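UTP-glucose-1-phosphate uridylyltransferase 2 (Trypanosoma brucei, PDB 3GUE) probably catalyses the reaction of UTP with alpha-D-glucose 1-phosphate to give UDP-glucose and diphosphate. Local coordinates at residues L204-S218 and T303-K315. Sequence-based numbering, arbitrary orientation.
Sequences LDYLLGKGYRYMFIS and TNNIWINLMELKK. With UPG (uridine-5'-diphosphate-glucose), chain C.
Phe216 and Trp307 face each other as a non-hydrogen-bonded antiparallel pair, and the closest ring contact, Phe216 CD1 to Trp307 NE1 at 3.4 Å, lies over the indole face. Phe216 CB sits 3.8 Å from the centroid of the Trp307 six-membered ring and almost on its normal, a CH-pi contact; the Phe216 ring and the indole five-membered ring meet obliquely, their planes inclined at 42°. Tyr214 CB approaches the same indole at its edge. On the other face of the sheet, Met215 CB meets Ile308 CG1 and Leu310 CD2. The backbones are joined by paired bonds at Met215–Ile308 and Ile217–Ile306, and a fifth, Leu310 N to Arg213 O at 2.7 Å, closes the end where strand 303-309 turns into helix 310-315.

Strands 214-218 and 303-309 are central neighbours in the mixed sheet of the GT-A-like nucleotidyltransferase domain: strand 77-83 flanks 214-218, strand 242-248 flanks 303-309, and helix 229-237 covers the Tyr214–Trp307 face. At the far end Asn304 CG lies 3.5 Å from C2' of the glucose of UDP-glucose, while a hydrogen bond from its ND2 to Asn219 OD1 helps hold the amide there.

The N-to-C directions of the short helical segments 204-209 and 310-315 make an angle of 137°, with their axes 10.4 Å apart at closest approach. Leu310 slides past Leu204, whose CD1 is 3.8 Å from Leu310 CB; Leu208 CD2 reaches the same CB. Asp205 OD1 and Lys314 NZ form a long salt bridge of 3.8 Å. Further out, Met311 CE rests over one face of the Arg213 guanidinium, whose NH1 donates in plane to Leu208 O, and Asn309, at the N-cap of helix 310-315, accepts from Glu312 N through OD1 at 2.9 Å.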
loop_
_atom_site.group_PDB
_atom_site.type_symbol
_atom_site.label_atom_id
_atom_site.label_comp_id
_atom_site.label_asym_id
_atom_site.label_seq_id
_atom_site.Cartn_x
_atom_site.Cartn_y
_atom_site.Cartn_z
ATOM N N LEU A 204 -11.720 -1.342 18.276
ATOM C CA LEU A 204 -13.018 -1.150 17.618
ATOM C C LEU A 204 -14.137 -0.823 18.631
ATOM O O LEU A 204 -14.826 0.176 18.475
ATOM C CB LEU A 204 -13.414 -2.344 16.751
ATOM C CG LEU A 204 -14.743 -2.129 15.991
ATOM C CD1 LEU A 204 -14.678 -0.921 15.044
ATOM C CD2 LEU A 204 -15.167 -3.375 15.266
ATOM N N ASP A 205 -14.311 -1.664 19.640
ATOM C CA ASP A 205 -15.229 -1.383 20.756
ATOM C C ASP A 205 -14.961 -0.068 21.473
ATOM O O ASP A 205 -15.905 0.628 21.870
ATOM C CB ASP A 205 -15.165 -2.500 21.789
ATOM C CG ASP A 205 -15.792 -3.780 21.300
ATOM O OD1 ASP A 205 -16.810 -3.700 20.580
ATOM O OD2 ASP A 205 -15.269 -4.866 21.648
ATOM N N TYR A 206 -13.682 0.246 21.677
ATOM C CA TYR A 206 -13.297 1.518 22.275
ATOM C C TYR A 206 -13.753 2.727 21.437
ATOM O O TYR A 206 -14.420 3.619 21.965
ATOM C CB TYR A 206 -11.789 1.592 22.589
ATOM C CG TYR A 206 -11.407 2.940 23.163
ATOM C CD1 TYR A 206 -11.766 3.285 24.473
ATOM C CD2 TYR A 206 -10.744 3.892 22.388
ATOM C CE1 TYR A 206 -11.444 4.534 25.000
ATOM C CE2 TYR A 206 -10.412 5.141 22.911
ATOM C CZ TYR A 206 -10.768 5.463 24.205
ATOM O OH TYR A 206 -10.449 6.708 24.735
ATOM N N LEU A 207 -13.386 2.760 20.152
ATOM C CA LEU A 207 -13.835 3.835 19.218
ATOM C C LEU A 207 -15.368 3.992 19.107
ATOM O O LEU A 207 -15.892 5.100 19.194
ATOM C CB LEU A 207 -13.249 3.639 17.815
ATOM C CG LEU A 207 -11.748 3.701 17.578
ATOM C CD1 LEU A 207 -11.405 3.200 16.174
ATOM C CD2 LEU A 207 -11.253 5.118 17.787
ATOM N N LEU A 208 -16.078 2.879 18.936
ATOM C CA LEU A 208 -17.548 2.887 18.925
ATOM C C LEU A 208 -18.166 3.401 20.221
ATOM O O LEU A 208 -19.210 4.055 20.205
ATOM C CB LEU A 208 -18.084 1.490 18.617
ATOM C CG LEU A 208 -17.851 0.939 17.210
ATOM C CD1 LEU A 208 -18.097 -0.559 17.237
ATOM C CD2 LEU A 208 -18.756 1.619 16.170
ATOM N N GLY A 209 -17.534 3.094 21.347
ATOM C CA GLY A 209 -17.996 3.586 22.652
ATOM C C GLY A 209 -17.857 5.091 22.820
ATOM O O GLY A 209 -18.586 5.715 23.603
ATOM N N LYS A 210 -16.906 5.688 22.107
ATOM C CA LYS A 210 -16.763 7.148 22.143
ATOM C C LYS A 210 -17.590 7.805 21.013
ATOM O O LYS A 210 -17.597 9.026 20.854
ATOM C CB LYS A 210 -15.271 7.555 22.099
ATOM C CG LYS A 210 -14.310 6.711 22.967
ATOM C CD LYS A 210 -14.567 6.792 24.487
ATOM C CE LYS A 210 -15.384 5.592 25.064
ATOM N NZ LYS A 210 -14.974 4.197 24.568
ATOM N N GLY A 211 -18.306 6.985 20.241
ATOM C CA GLY A 211 -19.293 7.510 19.309
ATOM C C GLY A 211 -18.775 7.583 17.882
ATOM O O GLY A 211 -19.494 8.033 16.987
ATOM N N TYR A 212 -17.528 7.153 17.673
ATOM C CA TYR A 212 -16.973 7.083 16.315
ATOM C C TYR A 212 -17.638 5.944 15.518
ATOM O O TYR A 212 -17.897 4.875 16.075
ATOM C CB TYR A 212 -15.436 6.986 16.340
ATOM C CG TYR A 212 -14.784 8.162 17.037
ATOM C CD1 TYR A 212 -14.782 9.432 16.442
ATOM C CD2 TYR A 212 -14.226 8.033 18.332
ATOM C CE1 TYR A 212 -14.208 10.525 17.077
ATOM C CE2 TYR A 212 -13.647 9.138 18.983
ATOM C CZ TYR A 212 -13.636 10.375 18.344
ATOM O OH TYR A 212 -13.067 11.485 18.938
ATOM N N ARG A 213 -17.935 6.195 14.236
ATOM C CA ARG A 213 -18.641 5.252 13.377
ATOM C C ARG A 213 -17.950 5.049 12.027
ATOM O O ARG A 213 -18.328 4.157 11.282
ATOM C CB ARG A 213 -20.079 5.739 13.092
ATOM C CG ARG A 213 -21.045 5.700 14.257
ATOM C CD ARG A 213 -21.325 4.245 14.713
ATOM N NE ARG A 213 -22.216 4.237 15.882
ATOM C CZ ARG A 213 -21.801 4.251 17.145
ATOM N NH1 ARG A 213 -20.514 4.279 17.418
ATOM N NH2 ARG A 213 -22.669 4.235 18.140
ATOM N N TYR A 214 -16.987 5.905 11.689
ATOM C CA TYR A 214 -16.332 5.855 10.381
ATOM C C TYR A 214 -14.820 5.946 10.482
ATOM O O TYR A 214 -14.271 6.699 11.314
ATOM C CB TYR A 214 -16.867 6.974 9.480
ATOM C CG TYR A 214 -18.300 6.769 9.071
ATOM C CD1 TYR A 214 -18.626 5.877 8.065
ATOM C CD2 TYR A 214 -19.344 7.443 9.721
ATOM C CE1 TYR A 214 -19.984 5.675 7.666
ATOM C CE2 TYR A 214 -20.677 7.240 9.342
ATOM C CZ TYR A 214 -20.987 6.367 8.305
ATOM O OH TYR A 214 -22.319 6.151 7.936
ATOM N N MET A 215 -14.154 5.186 9.621
ATOM C CA MET A 215 -12.718 5.177 9.578
ATOM C C MET A 215 -12.222 5.345 8.153
ATOM O O MET A 215 -12.607 4.598 7.272
ATOM C CB MET A 215 -12.153 3.881 10.164
ATOM C CG MET A 215 -10.653 3.756 9.997
ATOM S SD MET A 215 -10.010 2.344 10.911
ATOM C CE MET A 215 -10.334 2.849 12.598
ATOM N N PHE A 216 -11.351 6.329 7.969
ATOM C CA PHE A 216 -10.615 6.497 6.730
ATOM C C PHE A 216 -9.209 5.876 6.825
ATOM O O PHE A 216 -8.383 6.265 7.680
ATOM C CB PHE A 216 -10.584 7.981 6.315
ATOM C CG PHE A 216 -9.790 8.234 5.048
ATOM C CD1 PHE A 216 -10.242 7.751 3.827
ATOM C CD2 PHE A 216 -8.605 8.960 5.089
ATOM C CE1 PHE A 216 -9.526 7.943 2.667
ATOM C CE2 PHE A 216 -7.852 9.181 3.901
ATOM C CZ PHE A 216 -8.323 8.671 2.702
ATOM N N ILE A 217 -8.958 4.915 5.936
ATOM C CA ILE A 217 -7.698 4.166 5.873
ATOM C C ILE A 217 -7.025 4.397 4.528
ATOM O O ILE A 217 -7.682 4.383 3.486
ATOM C CB ILE A 217 -7.925 2.632 6.013
ATOM C CG1 ILE A 217 -9.055 2.308 6.996
ATOM C CG2 ILE A 217 -6.596 1.883 6.378
ATOM C CD1 ILE A 217 -9.488 0.847 6.908
ATOM N N SER A 218 -5.712 4.605 4.568
ATOM C CA SER A 218 -4.862 4.743 3.382
ATOM C C SER A 218 -3.433 4.230 3.629
ATOM O O SER A 218 -3.000 4.081 4.780
ATOM C CB SER A 218 -4.807 6.218 2.948
ATOM O OG SER A 218 -4.184 7.017 3.945
ATOM N N THR A 303 -6.770 2.621 -5.027
ATOM C CA THR A 303 -5.857 3.557 -4.378
ATOM C C THR A 303 -5.509 3.057 -2.970
ATOM O O THR A 303 -4.532 3.503 -2.388
ATOM C CB THR A 303 -6.459 4.964 -4.228
ATOM O OG1 THR A 303 -7.535 4.930 -3.283
ATOM C CG2 THR A 303 -6.954 5.574 -5.575
ATOM N N ASN A 304 -6.340 2.153 -2.440
ATOM C CA ASN A 304 -6.300 1.680 -1.027
ATOM C C ASN A 304 -6.712 2.795 -0.018
ATOM O O ASN A 304 -6.555 2.642 1.187
ATOM C CB ASN A 304 -4.966 0.957 -0.666
ATOM C CG ASN A 304 -5.198 -0.417 0.066
ATOM O OD1 ASN A 304 -6.261 -1.035 -0.086
ATOM N ND2 ASN A 304 -4.217 -0.866 0.864
ATOM N N ASN A 305 -7.209 3.920 -0.544
ATOM C CA ASN A 305 -7.957 4.901 0.242
ATOM C C ASN A 305 -9.345 4.265 0.441
ATOM O O ASN A 305 -10.190 4.299 -0.483
ATOM C CB ASN A 305 -8.144 6.238 -0.518
ATOM C CG ASN A 305 -6.811 6.947 -0.897
ATOM O OD1 ASN A 305 -5.739 6.683 -0.352
ATOM N ND2 ASN A 305 -6.911 7.869 -1.842
ATOM N N ILE A 306 -9.580 3.705 1.624
ATOM C CA ILE A 306 -10.837 2.989 1.924
ATOM C C ILE A 306 -11.539 3.543 3.166
ATOM O O ILE A 306 -10.936 3.658 4.223
ATOM C CB ILE A 306 -10.601 1.464 2.182
ATOM C CG1 ILE A 306 -9.715 0.804 1.111
ATOM C CG2 ILE A 306 -11.911 0.742 2.372
ATOM C CD1 ILE A 306 -10.299 0.841 -0.261
ATOM N N TRP A 307 -12.832 3.821 3.018
ATOM C CA TRP A 307 -13.725 4.202 4.122
ATOM C C TRP A 307 -14.505 3.002 4.627
ATOM O O TRP A 307 -15.193 2.307 3.858
ATOM C CB TRP A 307 -14.741 5.226 3.667
ATOM C CG TRP A 307 -14.229 6.643 3.505
ATOM C CD1 TRP A 307 -13.703 7.207 2.381
ATOM C CD2 TRP A 307 -14.243 7.675 4.502
ATOM N NE1 TRP A 307 -13.375 8.512 2.615
ATOM C CE2 TRP A 307 -13.686 8.830 3.912
ATOM C CE3 TRP A 307 -14.644 7.724 5.843
ATOM C CZ2 TRP A 307 -13.514 10.031 4.616
ATOM C CZ3 TRP A 307 -14.485 8.935 6.550
ATOM C CH2 TRP A 307 -13.931 10.072 5.922
ATOM N N ILE A 308 -14.467 2.814 5.934
ATOM C CA ILE A 308 -15.300 1.794 6.532
ATOM C C ILE A 308 -16.239 2.385 7.588
ATOM O O ILE A 308 -15.910 3.360 8.277
ATOM C CB ILE A 308 -14.473 0.573 7.056
ATOM C CG1 ILE A 308 -13.498 0.989 8.153
ATOM C CG2 ILE A 308 -13.730 -0.194 5.859
ATOM C CD1 ILE A 308 -12.858 -0.229 8.901
ATOM N N ASN A 309 -17.435 1.824 7.638
ATOM C CA ASN A 309 -18.360 2.057 8.727
ATOM C C ASN A 309 -18.026 1.031 9.818
ATOM O O ASN A 309 -18.050 -0.201 9.589
ATOM C CB ASN A 309 -19.827 1.949 8.251
ATOM C CG ASN A 309 -20.848 2.210 9.382
ATOM O OD1 ASN A 309 -20.867 1.514 10.373
ATOM N ND2 ASN A 309 -21.661 3.230 9.228
ATOM N N LEU A 310 -17.706 1.562 10.993
ATOM C CA LEU A 310 -17.155 0.796 12.092
ATOM C C LEU A 310 -18.209 -0.101 12.772
ATOM O O LEU A 310 -17.902 -1.215 13.170
ATOM C CB LEU A 310 -16.479 1.749 13.085
ATOM C CG LEU A 310 -15.239 2.498 12.583
ATOM C CD1 LEU A 310 -14.733 3.428 13.673
ATOM C CD2 LEU A 310 -14.152 1.490 12.185
ATOM N N MET A 311 -19.438 0.395 12.867
ATOM C CA MET A 311 -20.565 -0.366 13.398
ATOM C C MET A 311 -20.933 -1.525 12.463
ATOM O O MET A 311 -21.211 -2.626 12.938
ATOM C CB MET A 311 -21.769 0.561 13.636
ATOM C CG MET A 311 -22.966 -0.072 14.404
ATOM S SD MET A 311 -22.545 -0.693 16.037
ATOM C CE MET A 311 -23.415 0.427 17.120
ATOM N N GLU A 312 -20.957 -1.275 11.152
ATOM C CA GLU A 312 -21.129 -2.378 10.190
ATOM C C GLU A 312 -20.010 -3.426 10.340
ATOM O O GLU A 312 -20.277 -4.630 10.361
ATOM C CB GLU A 312 -21.210 -1.892 8.742
ATOM C CG GLU A 312 -22.480 -1.098 8.393
ATOM C CD GLU A 312 -23.773 -1.811 8.787
ATOM O OE1 GLU A 312 -23.839 -3.056 8.657
ATOM O OE2 GLU A 312 -24.718 -1.122 9.230
ATOM N N LEU A 313 -18.763 -2.972 10.444
ATOM C CA LEU A 313 -17.670 -3.908 10.736
ATOM C C LEU A 313 -17.923 -4.688 12.010
ATOM O O LEU A 313 -17.734 -5.909 12.044
ATOM C CB LEU A 313 -16.316 -3.203 10.809
ATOM C CG LEU A 313 -15.143 -4.116 11.125
ATOM C CD1 LEU A 313 -14.755 -4.994 9.919
ATOM C CD2 LEU A 313 -13.918 -3.346 11.697
ATOM N N LYS A 314 -18.370 -3.996 13.052
ATOM C CA LYS A 314 -18.607 -4.639 14.328
ATOM C C LYS A 314 -19.641 -5.749 14.178
ATOM O O LYS A 314 -19.426 -6.875 14.642
ATOM C CB LYS A 314 -19.068 -3.608 15.366
ATOM C CG LYS A 314 -19.580 -4.201 16.663
ATOM C CD LYS A 314 -18.463 -4.661 17.596
ATOM C CE LYS A 314 -19.051 -5.415 18.799
ATOM N NZ LYS A 314 -20.240 -4.677 19.371
ATOM N N LYS A 315 -20.754 -5.414 13.519
ATOM C CA LYS A 315 -21.849 -6.355 13.243
ATOM C C LYS A 315 -21.409 -7.556 12.401
ATOM O O LYS A 315 -21.842 -8.678 12.653
ATOM C CB LYS A 315 -23.024 -5.620 12.570
ATOM C CG LYS A 315 -23.691 -4.603 13.489
ATOM C CD LYS A 315 -24.642 -3.665 12.737
ATOM C CE LYS A 315 -26.034 -4.249 12.610
ATOM N NZ LYS A 315 -27.039 -3.237 12.134
HETATM N N1 UPG C . 1.113 -2.927 5.150
HETATM C C2 UPG C . 0.725 -3.183 6.480
HETATM N N3 UPG C . 0.696 -4.504 6.889
HETATM C C4 UPG C . 1.020 -5.556 6.066
HETATM C C5 UPG C . 1.388 -5.313 4.736
HETATM C C6 UPG C . 1.434 -4.005 4.265
HETATM O O2 UPG C . 0.438 -2.309 7.312
HETATM O O4 UPG C . 0.973 -6.697 6.546
HETATM C C1C UPG C . 1.158 -1.514 4.653
HETATM C C2C UPG C . 2.381 -1.002 3.887
HETATM O O2C UPG C . 3.424 -0.613 4.791
HETATM C C3C UPG C . 1.769 0.220 3.205
HETATM C C4C UPG C . 0.380 -0.275 2.834
HETATM O O4C UPG C . 0.080 -1.396 3.707
HETATM O O3C UPG C . 1.627 1.265 4.165
HETATM C C5C UPG C . 0.327 -0.797 1.361
HETATM O O5C UPG C . 1.072 -1.965 1.145
HETATM P PA UPG C . 1.943 -2.160 -0.200
HETATM O O1A UPG C . 2.700 -0.885 -0.352
HETATM O O2A UPG C . 2.667 -3.436 -0.202
HETATM O O3A UPG C . 0.770 -2.171 -1.355
HETATM P PB UPG C . -0.035 -3.461 -1.933
HETATM O O1B UPG C . -0.596 -4.200 -0.789
HETATM O O2B UPG C . 0.776 -4.187 -2.961
HETATM O O3B UPG C . -1.155 -2.684 -2.780
HETATM C "C1'" UPG C . -2.141 -1.855 -2.061
HETATM C "C2'" UPG C . -3.536 -2.389 -2.355
HETATM C "C3'" UPG C . -3.730 -2.365 -3.866
HETATM C "C4'" UPG C . -3.604 -0.915 -4.361
HETATM C "C5'" UPG C . -2.228 -0.326 -3.956
HETATM C "C6'" UPG C . -2.213 1.167 -4.152
HETATM O "O2'" UPG C . -3.693 -3.736 -1.874
HETATM O "O3'" UPG C . -4.981 -2.951 -4.183
HETATM O "O4'" UPG C . -3.760 -0.853 -5.770
HETATM O "O5'" UPG C . -1.934 -0.513 -2.545
HETATM O "O6'" UPG C . -0.861 1.628 -4.143
#